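Local coordinates for citrinin polyketide synthase (Monascus purpureus, PDB 5MPT), which builds the keto-aldehyde precursor of the mycotoxin citrinin from malonyl-CoA units, the chain here being its C-methyltransferase domain, at residues Phe21-Ile32 with Asp363-Ala372. Sequence-based numbering, arbitrary orientation. Where two conformers were deposited one is given.
Sequences FRIAKEATDDFI and DWTEGTRPEA
D29 grips the loop after strand 361-364 through its carboxylate. D29 OD2 accepts T368 N through its syn lone pair (2.7 Å, N-H...O angle 161°). T368 OG1 also donates to D29 OD2, at 2.9 Å and from above the carboxylate plane. The other oxygen, D29 OD1, takes R369 N at 3.0 Å, also from out of plane. Three donors thus fix the rotation of this group.

At the strand end, K25 is fully extended, with CG anti to the backbone N (chi1 179°). This carries K25 NZ into a salt-bridge network, with the syn lone pair of D363 OD1 at 2.8 Å and E366 OE2 at 3.2 Å. W364 N donates to the same D363 oxygen. D363 CG lies at the edge of the F21 ring, 3.6 Å from F21 CE2, with the ring and carboxylate planes 57° apart.

Between the two polar sites, T28 CB packs on E366 O. Beyond D29, I32 CD1 meets A372 CB at 3.8 Å. T28 OG1 is tied to K25 O and Q189, while T365 OG1 is bound by L377 N of the neighbouring strand.

The contact therefore joins the N-terminal helices to edge strand 361-364 and the loop and 3-10 turn that follow. K25 probably offsets the charges of D363 and E366. The D29 carboxylate is bonded by neutral donors, and the charge of R369, not in contact with it, may add some stabilisation.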
ATOM      1  N   PHE A  21     -16.733   9.095  10.487  1.00 22.67           N
ATOM      2  CA  PHE A  21     -16.415   8.348   9.276  1.00 22.95           C
ATOM      3  C   PHE A  21     -17.331   8.744   8.132  1.00 24.21           C
ATOM      4  O   PHE A  21     -16.882   8.867   6.984  1.00 23.44           O
ATOM      5  CB  PHE A  21     -16.517   6.856   9.505  1.00 21.07           C
ATOM      6  CG  PHE A  21     -15.889   6.066   8.368  1.00 21.79           C
ATOM      7  CD1 PHE A  21     -14.523   6.056   8.209  1.00 22.07           C
ATOM      8  CD2 PHE A  21     -16.673   5.449   7.408  1.00 22.30           C
ATOM      9  CE1 PHE A  21     -13.929   5.393   7.137  1.00 23.21           C
ATOM     10  CE2 PHE A  21     -16.085   4.778   6.323  1.00 21.95           C
ATOM     11  CZ  PHE A  21     -14.711   4.745   6.203  1.00 23.07           C
ATOM     12  N   ARG A  22     -18.617   8.955   8.422  1.00 26.02           N
ATOM     13  CA  ARG A  22     -19.532   9.336   7.359  1.00 26.41           C
ATOM     14  C   ARG A  22     -19.089  10.642   6.720  1.00 24.69           C
ATOM     15  O   ARG A  22     -19.025  10.755   5.486  1.00 24.63           O
ATOM     16  CB  ARG A  22     -20.957   9.452   7.881  1.00 29.97           C
ATOM     17  CG  ARG A  22     -21.988   9.847   6.807  1.00 38.40           C
ATOM     18  CD  ARG A  22     -23.342  10.174   7.438  1.00 49.37           C
ATOM     19  NE  ARG A  22     -23.222  11.243   8.434  1.00 62.27           N
ATOM     20  CZ  ARG A  22     -23.162  11.066   9.754  1.00 72.28           C
ATOM     21  NH1 ARG A  22     -23.043  12.124  10.550  1.00 76.99           N
ATOM     22  NH2 ARG A  22     -23.230   9.845  10.294  1.00 74.06           N
ATOM     23  N   ILE A  23     -18.712  11.620   7.546  1.00 25.77           N
ATOM     24  CA  ILE A  23     -18.244  12.906   7.023  1.00 25.92           C
ATOM     25  C   ILE A  23     -17.015  12.713   6.141  1.00 24.59           C
ATOM     26  O   ILE A  23     -16.919  13.279   5.049  1.00 25.35           O
ATOM     27  CB  ILE A  23     -17.955  13.873   8.181  1.00 27.25           C
ATOM     28  CG1 ILE A  23     -19.270  14.352   8.787  1.00 30.61           C
ATOM     29  CG2 ILE A  23     -17.172  15.061   7.700  1.00 24.64           C
ATOM     30  CD1 ILE A  23     -19.120  15.022  10.149  1.00 35.57           C
ATOM     31  N   ALA A  24     -16.042  11.922   6.608  1.00 22.88           N
ATOM     32  CA  ALA A  24     -14.836  11.708   5.824  1.00 22.95           C
ATOM     33  C   ALA A  24     -15.166  10.988   4.519  1.00 23.34           C
ATOM     34  O   ALA A  24     -14.740  11.410   3.425  1.00 21.28           O
ATOM     35  CB  ALA A  24     -13.822  10.935   6.677  1.00 22.71           C
ATOM     36  N   LYS A  25     -16.012   9.958   4.616  1.00 22.81           N
ATOM     37  CA  LYS A  25     -16.398   9.148   3.465  1.00 23.66           C
ATOM     38  C   LYS A  25     -17.010  10.013   2.373  1.00 23.24           C
ATOM     39  O   LYS A  25     -16.674   9.869   1.192  1.00 23.42           O
ATOM     40  CB  LYS A  25     -17.393   8.068   3.915  1.00 24.31           C
ATOM     41  CG  LYS A  25     -17.891   7.158   2.774  1.00 27.88           C
ATOM     42  CD  LYS A  25     -18.749   6.028   3.332  1.00 32.58           C
ATOM     43  CE  LYS A  25     -19.291   5.144   2.239  1.00 37.78           C
ATOM     44  NZ  LYS A  25     -20.163   4.085   2.780  1.00 41.68           N
ATOM     45  N   GLU A  26     -17.934  10.896   2.741  1.00 25.34           N
ATOM     46  CA  GLU A  26     -18.583  11.709   1.714  1.00 26.67           C
ATOM     47  C   GLU A  26     -17.634  12.688   1.039  1.00 26.91           C
ATOM     48  O   GLU A  26     -17.965  13.178  -0.031  1.00 29.25           O
ATOM     49  CB  GLU A  26     -19.775  12.443   2.319  1.00 28.11           C
ATOM     50  CG  GLU A  26     -20.850  11.451   2.742  1.00 32.42           C
ATOM     51  CD  GLU A  26     -22.056  12.063   3.434  1.00 39.75           C
ATOM     52  OE1 GLU A  26     -22.074  13.290   3.684  1.00 41.52           O
ATOM     53  OE2 GLU A  26     -22.992  11.284   3.728  1.00 44.29           O
ATOM     54  N   ALA A  27     -16.472  12.964   1.621  1.00 23.64           N
ATOM     55  CA  ALA A  27     -15.498  13.885   1.056  1.00 22.91           C
ATOM     56  C   ALA A  27     -14.411  13.175   0.248  1.00 22.72           C
ATOM     57  O   ALA A  27     -13.434  13.824  -0.129  1.00 22.61           O
ATOM     58  CB  ALA A  27     -14.837  14.688   2.174  1.00 23.13           C
ATOM     59  N   THR A  28     -14.543  11.866   0.003  1.00 23.04           N
ATOM     60  CA  THR A  28     -13.483  11.110  -0.676  1.00 21.31           C
ATOM     61  C   THR A  28     -13.049  11.766  -1.992  1.00 21.24           C
ATOM     62  O   THR A  28     -11.856  11.992  -2.209  1.00 21.30           O
ATOM     63  CB  THR A  28     -13.920   9.650  -0.917  1.00 22.00           C
ATOM     64  OG1 THR A  28     -14.261   9.036   0.331  1.00 22.42           O
ATOM     65  CG2 THR A  28     -12.799   8.830  -1.536  1.00 22.61           C
ATOM     66  N   ASP A  29     -14.002  12.072  -2.876  1.00 21.00           N
ATOM     67  CA  ASP A  29     -13.684  12.702  -4.160  1.00 22.01           C
ATOM     68  C   ASP A  29     -13.037  14.066  -3.976  1.00 21.71           C
ATOM     69  O   ASP A  29     -12.143  14.449  -4.739  1.00 24.38           O
ATOM     70  CB  ASP A  29     -14.936  12.848  -4.997  1.00 23.28           C
ATOM     71  CG  ASP A  29     -15.419  11.551  -5.571  1.00 26.26           C
ATOM     72  OD1 ASP A  29     -14.581  10.675  -5.846  1.00 24.29           O
ATOM     73  OD2 ASP A  29     -16.637  11.410  -5.794  1.00 30.55           O
ATOM     74  N   ASP A  30     -13.453  14.793  -2.941  1.00 21.67           N
ATOM     75  CA  ASP A  30     -12.808  16.055  -2.607  1.00 22.38           C
ATOM     76  C   ASP A  30     -11.349  15.859  -2.244  1.00 19.43           C
ATOM     77  O   ASP A  30     -10.507  16.683  -2.614  1.00 21.44           O
ATOM     78  CB  ASP A  30     -13.507  16.741  -1.428  1.00 25.86           C
ATOM     79  CG  ASP A  30     -14.965  17.147  -1.723  1.00 32.51           C
ATOM     80  OD1 ASP A  30     -15.192  18.009  -2.587  1.00 39.43           O
ATOM     81  OD2 ASP A  30     -15.885  16.643  -1.041  1.00 31.93           O
ATOM     82  N   PHE A  31     -11.031  14.816  -1.455  1.00 20.39           N
ATOM     83  CA  PHE A  31      -9.629  14.587  -1.108  1.00 19.68           C
ATOM     84  C   PHE A  31      -8.810  14.206  -2.335  1.00 20.25           C
ATOM     85  O   PHE A  31      -7.670  14.650  -2.475  1.00 17.50           O
ATOM     86  CB  PHE A  31      -9.490  13.509  -0.004  1.00 19.35           C
ATOM     87  CG  PHE A  31      -9.767  14.037   1.366  1.00 20.09           C
ATOM     88  CD1 PHE A  31      -8.774  14.682   2.074  1.00 20.55           C
ATOM     89  CD2 PHE A  31     -11.037  14.025   1.870  1.00 20.38           C
ATOM     90  CE1 PHE A  31      -9.018  15.231   3.255  1.00 19.75           C
ATOM     91  CE2 PHE A  31     -11.290  14.573   3.101  1.00 20.06           C
ATOM     92  CZ  PHE A  31     -10.271  15.177   3.788  1.00 18.86           C
ATOM     93  N   ILE A  32      -9.401  13.432  -3.252  1.00 18.51           N
ATOM     94  CA  ILE A  32      -8.718  13.013  -4.471  1.00 18.93           C
ATOM     95  C   ILE A  32      -8.376  14.227  -5.332  1.00 20.14           C
ATOM     96  O   ILE A  32      -7.250  14.371  -5.823  1.00 21.75           O
ATOM     97  CB  ILE A  32      -9.604  11.995  -5.214  1.00 18.54           C
ATOM     98  CG1 ILE A  32      -9.627  10.671  -4.447  1.00 20.52           C
ATOM     99  CG2 ILE A  32      -9.119  11.776  -6.650  1.00 20.82           C
ATOM    100  CD1 ILE A  32     -10.713   9.752  -4.907  1.00 23.13           C
ATOM    101  N   ASP A 363     -17.162  -0.367   7.189  1.00 22.71           N
ATOM    102  CA  ASP A 363     -17.493   0.650   6.195  1.00 22.37           C
ATOM    103  C   ASP A 363     -16.213   1.015   5.446  1.00 22.80           C
ATOM    104  O   ASP A 363     -15.099   0.671   5.868  1.00 20.98           O
ATOM    105  CB  ASP A 363     -18.139   1.865   6.872  1.00 22.56           C
ATOM    106  CG  ASP A 363     -18.967   2.742   5.903  1.00 23.61           C
ATOM    107  OD1 ASP A 363     -19.007   2.466   4.685  1.00 25.92           O
ATOM    108  OD2 ASP A 363     -19.607   3.708   6.387  1.00 25.80           O
ATOM    109  N   TRP A 364     -16.353   1.703   4.311  1.00 21.19           N
ATOM    110  CA  TRP A 364     -15.151   2.162   3.617  1.00 19.57           C
ATOM    111  C   TRP A 364     -15.458   3.374   2.759  1.00 20.65           C
ATOM    112  O   TRP A 364     -16.614   3.672   2.465  1.00 22.70           O
ATOM    113  CB  TRP A 364     -14.516   1.080   2.745  1.00 20.20           C
ATOM    114  CG  TRP A 364     -15.450   0.431   1.775  1.00 21.68           C
ATOM    115  CD1 TRP A 364     -15.767   0.855   0.512  1.00 22.96           C
ATOM    116  CD2 TRP A 364     -16.173  -0.777   1.987  1.00 25.04           C
ATOM    117  NE1 TRP A 364     -16.661  -0.012  -0.063  1.00 25.47           N
ATOM    118  CE2 TRP A 364     -16.919  -1.029   0.822  1.00 25.93           C
ATOM    119  CE3 TRP A 364     -16.277  -1.670   3.065  1.00 28.87           C
ATOM    120  CZ2 TRP A 364     -17.750  -2.140   0.701  1.00 28.44           C
ATOM    121  CZ3 TRP A 364     -17.100  -2.760   2.940  1.00 31.33           C
ATOM    122  CH2 TRP A 364     -17.823  -2.988   1.765  1.00 31.10           C
ATOM    123  N   THR A 365     -14.391   4.090   2.404  1.00 19.04           N
ATOM    124  CA  THR A 365     -14.496   5.255   1.542  1.00 17.92           C
ATOM    125  C   THR A 365     -14.890   4.836   0.142  1.00 19.72           C
ATOM    126  O   THR A 365     -14.501   3.760  -0.342  1.00 19.35           O
ATOM    127  CB  THR A 365     -13.169   6.006   1.491  1.00 16.23           C
ATOM    128  OG1 THR A 365     -12.128   5.089   1.136  1.00 17.29           O
ATOM    129  CG2 THR A 365     -12.846   6.600   2.852  1.00 17.67           C
ATOM    130  N   GLU A 366     -15.652   5.716  -0.512  1.00 21.80           N
ATOM    131  CA  GLU A 366     -16.056   5.528  -1.890  1.00 24.04           C
ATOM    132  C   GLU A 366     -16.306   6.889  -2.507  1.00 21.89           C
ATOM    133  O   GLU A 366     -16.509   7.891  -1.808  1.00 22.31           O
ATOM    134  CB  GLU A 366     -17.295   4.635  -2.001  1.00 29.92           C
ATOM    135  CG  GLU A 366     -18.492   5.020  -1.215  1.00 41.73           C
ATOM    136  CD  GLU A 366     -19.450   3.836  -1.088  1.00 54.15           C
ATOM    137  OE1 GLU A 366     -19.169   2.772  -1.696  1.00 53.14           O
ATOM    138  OE2 GLU A 366     -20.475   3.963  -0.392  1.00 63.92           O
ATOM    139  N   GLY A 367     -16.308   6.897  -3.831  1.00 22.62           N
ATOM    140  CA  GLY A 367     -16.571   8.112  -4.582  1.00 24.19           C
ATOM    141  C   GLY A 367     -16.890   7.819  -6.030  1.00 24.84           C
ATOM    142  O   GLY A 367     -16.877   6.674  -6.484  1.00 24.93           O
ATOM    143  N   THR A 368     -17.146   8.896  -6.776  1.00 29.57           N
ATOM    144  CA  THR A 368     -17.408   8.785  -8.208  0.72 34.15           C
ATOM    145  C   THR A 368     -16.140   8.822  -9.049  1.00 30.86           C
ATOM    146  O   THR A 368     -16.132   8.287 -10.170  1.00 28.99           O
ATOM    147  CB  THR A 368     -18.350   9.912  -8.655  0.72 38.19           C
ATOM    148  OG1 THR A 368     -17.674  11.168  -8.531  0.72 35.92           O
ATOM    149  CG2 THR A 368     -19.608   9.927  -7.802  0.72 39.80           C
ATOM    150  N   ARG A 369     -15.069   9.424  -8.549  1.00 24.09           N
ATOM    151  CA  ARG A 369     -13.821   9.403  -9.283  1.00 22.67           C
ATOM    152  C   ARG A 369     -13.238   7.989  -9.326  1.00 22.53           C
ATOM    153  O   ARG A 369     -13.365   7.227  -8.360  1.00 23.80           O
ATOM    154  CB  ARG A 369     -12.832  10.379  -8.646  1.00 20.68           C
ATOM    155  CG  ARG A 369     -13.272  11.833  -8.779  1.00 20.25           C
ATOM    156  CD  ARG A 369     -12.289  12.776  -8.091  1.00 18.78           C
ATOM    157  NE  ARG A 369     -12.748  14.155  -8.247  1.00 20.13           N
ATOM    158  CZ  ARG A 369     -12.485  14.904  -9.316  1.00 22.30           C
ATOM    159  NH1 ARG A 369     -11.759  14.390 -10.317  1.00 22.33           N
ATOM    160  NH2 ARG A 369     -12.941  16.154  -9.394  1.00 25.39           N
ATOM    161  N   PRO A 370     -12.623   7.599 -10.440  1.00 23.05           N
ATOM    162  CA  PRO A 370     -12.073   6.237 -10.542  1.00 21.60           C
ATOM    163  C   PRO A 370     -11.024   5.939  -9.491  1.00 20.40           C
ATOM    164  O   PRO A 370     -10.897   4.786  -9.078  1.00 22.24           O
ATOM    165  CB  PRO A 370     -11.496   6.207 -11.968  1.00 21.43           C
ATOM    166  CG  PRO A 370     -11.295   7.662 -12.349  1.00 22.31           C
ATOM    167  CD  PRO A 370     -12.406   8.381 -11.669  1.00 23.63           C
ATOM    168  N   GLU A 371     -10.275   6.951  -9.042  1.00 19.45           N
ATOM    169  CA  GLU A 371      -9.242   6.743  -8.044  1.00 18.21           C
ATOM    170  C   GLU A 371      -9.823   6.316  -6.713  1.00 18.91           C
ATOM    171  O   GLU A 371      -9.123   5.686  -5.925  1.00 20.30           O
ATOM    172  CB  GLU A 371      -8.425   8.018  -7.872  1.00 18.09           C
ATOM    173  CG  GLU A 371      -7.668   8.459  -9.109  1.00 18.83           C
ATOM    174  CD  GLU A 371      -8.474   9.255 -10.134  1.00 21.20           C
ATOM    175  OE1 GLU A 371      -9.591   9.785  -9.839  1.00 23.66           O
ATOM    176  OE2 GLU A 371      -7.949   9.402 -11.267  1.00 21.78           O
ATOM    177  N   ALA A 372     -11.081   6.677  -6.431  1.00 18.69           N
ATOM    178  CA  ALA A 372     -11.737   6.236  -5.201  1.00 20.61           C
ATOM    179  C   ALA A 372     -11.816   4.721  -5.092  1.00 22.80           C
ATOM    180  O   ALA A 372     -12.083   4.224  -4.007  1.00 22.17           O
ATOM    181  CB  ALA A 372     -13.147   6.853  -5.104  1.00 18.92           C
TER
HETATM  182  O   HOH W   1     -18.756   9.296  -0.897  1.00 40.11           O
HETATM  183  O   HOH W   2     -17.049  11.189  -2.441  1.00 33.78           O
HETATM  184  O   HOH W   3     -14.276  16.150  -6.683  1.00 26.00           O